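Local coordinates for mannan endo-1,4-beta-mannosidase (Bacillus subtilis, PDB 3CBW), which hydrolyses internal beta-1,4-mannosidic linkages in mannan, galactomannan and glucomannan, and takes part in the breakdown of glucomannan, at residues A57-I62 against A71-D76; S101-G106 against Q165-L170. The protein carries 3 engineered substitutions. One frame throughout, in Å; residues are numbered along the deposited sequence. Where two conformers were deposited one is given.

How the contacts relate
Both contacts pack a helix of the barrel against the parallel sheet or its approaches, but at different depths. Contact 1 is mostly buried and lies within the unit formed by strand 41-49, helix 57-66 and strand 72-79; contact 2 is only partly buried and joins the end of helix 96-104 to the chain entering strand 169-172. Strand 72-79 and helix 96-104 are consecutive elements, and the two contacts touch where Y73 of contact 1 meets the ring of Y102, while I72 packs on L170. Their chemistry differs: contact 1 combines one hydrogen bond with methyl packing on a tyrosine, whereas contact 2 is wholly apolar, built on a tryptophan face.

Contact 1: A57-I62 against A71-D76; sequences AEADRI and AIYGCD
The phenol ring of Y73 meets the first turn of helix 57-66 with its hydroxyl end. The CB of E58 stands at the ring edge, close to its plane and 3.3 Å from Y73 OH, while the methyl carbon of A59 packs 3.5 Å from Y73 CE1. The backbone N of A59 comes in obliquely and gives a hydrogen bond to Y73 OH (3.1 Å, 154° at the hydrogen). The Y73 ring also meets that of Y102 on helix 96-104, their planes nearly parallel. With CG anti to the backbone N (chi1 -152°), Y73 reaches from strand 72-79 across to the helix, whose local axis runs 10.0 Å away and roughly antiparallel, at 152°. E58 turns its carboxylate away from the tyrosine through a bend at chi2. E58 OE1 receives R61 NH2 on its syn lone pair, 3.0 Å away, in a salt bridge one turn along the helix, and E58 OE2 is hydrogen-bonded to S312 OG. The side chain of E58 also lies close to that of N308, a probable substrate-binding residue. Within the beta-alpha-beta unit, then, one buried hydroxyl joins strand to helix: besides accepting from A59, Y73 OH is hydrogen-bonded to the carbonyl oxygen of S55, just before the helix. These two backbone partners restrain the phenol end and tie strand 72-79 to the start of the helix.

Contact 2: S101-G106 against Q165-L170; sequences SYWKNG and QGVPVL
In the conformer given, P168 makes a CH-pi contact with one face of the six-membered ring of W103. P168 CD sits 3.5 Å from the centroid of the six-membered ring of W103 and only 7° off its normal, almost straight above the centre. Beside it, P168 CG lies over the outer part of the ring, 3.4 Å from W103 CZ3, and the two side chains cross at about a right angle. The remaining contacts are aliphatic. V167 slides past the tryptophan in the opposite direction, its CG1 packing 3.7 Å from W103 CB and its CG2 3.8 Å from W103 CD1. An anti first torsion (chi1 169°) carries the indole off helix 96-104 and over the proline. T22 and V26 of helix 21-32 also touch W103, and W335 meets its ring edge-to-face. Backbone hydrogen bonds shape both segments: each includes the glycine that closes a Schellman motif, G106 after helix 96-104 and G166 after helix 143-163. Together these features show helix-to-strand turns packed side by side in the TIM barrel of family GH26, where one helix ends beside the chain that has just left another and is entering strand 169-172, away from the probable substrate-binding and catalytic residues.

Contact 1: A57-I62 against A71-D76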
# COMPACT_ATOMS: atom_id res chain seq x y z
N ALA A 57 15.86 6.21 -8.19
CA ALA A 57 15.99 5.95 -9.62
C ALA A 57 14.65 5.81 -10.33
O ALA A 57 14.46 6.34 -11.42
CB ALA A 57 16.85 4.70 -9.88
N GLU A 58 13.71 5.10 -9.71
CA GLU A 58 12.39 4.94 -10.30
C GLU A 58 11.67 6.29 -10.50
O GLU A 58 11.17 6.56 -11.59
CB GLU A 58 11.54 3.95 -9.48
CG GLU A 58 10.11 3.74 -10.00
CD GLU A 58 10.04 3.12 -11.39
OE1 GLU A 58 11.05 2.53 -11.87
OE2 GLU A 58 8.97 3.19 -12.02
N ALA A 59 11.65 7.14 -9.48
CA ALA A 59 11.08 8.48 -9.62
C ALA A 59 11.79 9.28 -10.70
O ALA A 59 11.16 9.95 -11.51
CB ALA A 59 11.12 9.23 -8.30
N ASP A 60 13.13 9.19 -10.73
CA ASP A 60 13.92 9.97 -11.67
C ASP A 60 13.71 9.52 -13.12
O ASP A 60 13.66 10.37 -14.02
CB ASP A 60 15.40 9.96 -11.26
CG ASP A 60 15.67 10.71 -9.96
OD1 ASP A 60 14.84 11.56 -9.56
OD2 ASP A 60 16.72 10.47 -9.33
N ARG A 61 13.56 8.21 -13.33
CA ARG A 61 13.28 7.63 -14.66
C ARG A 61 11.91 8.06 -15.17
O ARG A 61 11.75 8.32 -16.36
CB ARG A 61 13.31 6.10 -14.64
CG ARG A 61 14.68 5.46 -14.75
CD ARG A 61 14.57 4.00 -15.25
NE ARG A 61 13.42 3.26 -14.70
CZ ARG A 61 13.14 1.99 -14.98
NH1 ARG A 61 13.92 1.29 -15.80
NH2 ARG A 61 12.09 1.40 -14.43
N ILE A 62 10.92 8.11 -14.28
CA ILE A 62 9.59 8.57 -14.66
C ILE A 62 9.64 10.04 -15.07
O ILE A 62 9.04 10.45 -16.06
CB ILE A 62 8.57 8.31 -13.52
CG1 ILE A 62 8.38 6.81 -13.33
CG2 ILE A 62 7.26 9.01 -13.82
CD1 ILE A 62 7.74 6.42 -12.03
N ALA A 71 3.17 11.23 -7.64
CA ALA A 71 2.73 11.85 -6.39
C ALA A 71 3.08 10.99 -5.17
O ALA A 71 3.48 11.53 -4.12
CB ALA A 71 1.25 12.17 -6.43
N ILE A 72 2.92 9.67 -5.29
CA ILE A 72 3.19 8.74 -4.22
C ILE A 72 4.45 7.94 -4.52
O ILE A 72 4.65 7.48 -5.66
CB ILE A 72 2.00 7.79 -4.03
CG1 ILE A 72 0.77 8.59 -3.60
CG2 ILE A 72 2.33 6.67 -3.03
CD1 ILE A 72 -0.52 7.83 -3.74
N TYR A 73 5.32 7.79 -3.52
CA TYR A 73 6.53 6.98 -3.69
C TYR A 73 6.57 5.93 -2.61
O TYR A 73 6.42 6.23 -1.42
CB TYR A 73 7.79 7.84 -3.68
CG TYR A 73 8.92 7.25 -4.49
CD1 TYR A 73 8.77 6.97 -5.84
CD2 TYR A 73 10.17 7.02 -3.91
CE1 TYR A 73 9.82 6.44 -6.59
CE2 TYR A 73 11.23 6.50 -4.66
CZ TYR A 73 11.05 6.23 -6.00
OH TYR A 73 12.08 5.73 -6.78
N GLY A 74 6.74 4.67 -3.04
CA GLY A 74 6.67 3.56 -2.12
C GLY A 74 8.01 2.98 -1.73
O GLY A 74 8.95 2.94 -2.54
N CYS A 75 8.08 2.49 -0.49
CA CYS A 75 9.21 1.68 -0.02
C CYS A 75 8.66 0.47 0.70
O CYS A 75 7.57 0.52 1.27
CB CYS A 75 10.12 2.49 0.93
SG CYS A 75 11.38 1.51 1.91
N ASP A 76 9.42 -0.62 0.69
CA ASP A 76 9.05 -1.79 1.49
C ASP A 76 10.20 -2.06 2.44
O ASP A 76 11.34 -2.23 2.03
CB ASP A 76 8.74 -2.97 0.57
CG ASP A 76 8.07 -4.12 1.29
OD1 ASP A 76 8.64 -4.65 2.27
OD2 ASP A 76 6.97 -4.52 0.83

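Contact 2: S101-G106 against Q165-L170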
# COMPACT_ATOMS: atom_id res chain seq x y z
N SER A 101 11.71 13.33 2.67
CA SER A 101 12.02 14.34 1.67
C SER A 101 10.95 14.39 0.59
O SER A 101 10.63 15.47 0.07
CB SER A 101 13.37 14.06 1.03
OG SER A 101 14.41 14.13 1.99
N TYR A 102 10.38 13.23 0.27
CA TYR A 102 9.34 13.18 -0.75
C TYR A 102 8.12 13.98 -0.32
O TYR A 102 7.57 14.76 -1.12
CB TYR A 102 8.94 11.74 -1.11
CG TYR A 102 8.64 11.57 -2.58
CD1 TYR A 102 7.33 11.57 -3.06
CD2 TYR A 102 9.67 11.45 -3.51
CE1 TYR A 102 7.06 11.45 -4.41
CE2 TYR A 102 9.41 11.31 -4.86
CZ TYR A 102 8.10 11.31 -5.31
OH TYR A 102 7.88 11.19 -6.66
N TRP A 103 7.73 13.83 0.95
CA TRP A 103 6.66 14.63 1.53
C TRP A 103 7.00 16.13 1.53
O TRP A 103 6.18 16.96 1.10
CB TRP A 103 6.35 14.17 2.96
CG TRP A 103 5.46 15.12 3.70
CD1 TRP A 103 5.84 16.01 4.67
CD2 TRP A 103 4.06 15.32 3.50
NE1 TRP A 103 4.75 16.73 5.10
CE2 TRP A 103 3.65 16.33 4.39
CE3 TRP A 103 3.11 14.74 2.66
CZ2 TRP A 103 2.34 16.77 4.46
CZ3 TRP A 103 1.80 15.18 2.73
CH2 TRP A 103 1.43 16.19 3.63
N LYS A 104 8.19 16.47 2.00
CA LYS A 104 8.65 17.87 2.01
C LYS A 104 8.54 18.50 0.62
O LYS A 104 8.17 19.66 0.49
CB LYS A 104 10.10 17.92 2.50
CG LYS A 104 10.77 19.29 2.45
CD LYS A 104 10.24 20.23 3.52
CE LYS A 104 11.11 21.48 3.64
NZ LYS A 104 12.41 21.19 4.33
N ASN A 105 8.83 17.71 -0.40
CA ASN A 105 8.88 18.18 -1.78
C ASN A 105 7.62 17.92 -2.60
O ASN A 105 7.64 17.99 -3.83
CB ASN A 105 10.13 17.66 -2.47
CG ASN A 105 11.37 18.29 -1.93
OD1 ASN A 105 11.53 19.51 -1.96
ND2 ASN A 105 12.27 17.48 -1.42
N GLY A 106 6.51 17.64 -1.91
CA GLY A 106 5.20 17.69 -2.56
C GLY A 106 4.57 16.37 -2.97
O GLY A 106 3.62 16.37 -3.75
N GLN A 165 8.63 14.05 12.13
CA GLN A 165 8.58 15.18 11.21
C GLN A 165 7.16 15.44 10.69
O GLN A 165 6.98 16.20 9.73
CB GLN A 165 9.54 14.96 10.04
CG GLN A 165 11.00 14.93 10.42
CD GLN A 165 11.61 16.31 10.44
OE1 GLN A 165 11.42 17.07 11.39
NE2 GLN A 165 12.33 16.65 9.38
N GLY A 166 6.17 14.79 11.30
CA GLY A 166 4.77 15.01 10.91
C GLY A 166 4.41 14.50 9.52
O GLY A 166 3.48 15.02 8.90
N VAL A 167 5.13 13.50 9.03
CA VAL A 167 4.93 13.00 7.67
C VAL A 167 3.84 11.93 7.64
O VAL A 167 4.00 10.88 8.26
CB VAL A 167 6.24 12.39 7.14
CG1 VAL A 167 6.03 11.75 5.77
CG2 VAL A 167 7.33 13.46 7.09
N PRO A 168 2.72 12.19 6.93
CA PRO A 168 1.69 11.16 6.77
C PRO A 168 2.22 10.02 5.92
O PRO A 168 2.96 10.26 4.96
CB PRO A 168 0.58 11.90 6.02
CG PRO A 168 1.28 12.97 5.27
CD PRO A 168 2.42 13.40 6.14
N VAL A 169 1.81 8.80 6.24
CA VAL A 169 2.27 7.62 5.52
C VAL A 169 1.08 6.74 5.15
O VAL A 169 0.26 6.41 6.01
CB VAL A 169 3.21 6.76 6.41
CG1 VAL A 169 3.58 5.42 5.76
CG2 VAL A 169 4.46 7.55 6.77
N LEU A 170 1.01 6.37 3.88
CA LEU A 170 0.07 5.35 3.43
C LEU A 170 0.67 4.01 3.83
O LEU A 170 1.66 3.57 3.25
CB LEU A 170 -0.10 5.45 1.92
CG LEU A 170 -0.75 6.73 1.39
CD1 LEU A 170 -0.59 6.87 -0.12
CD2 LEU A 170 -2.23 6.79 1.78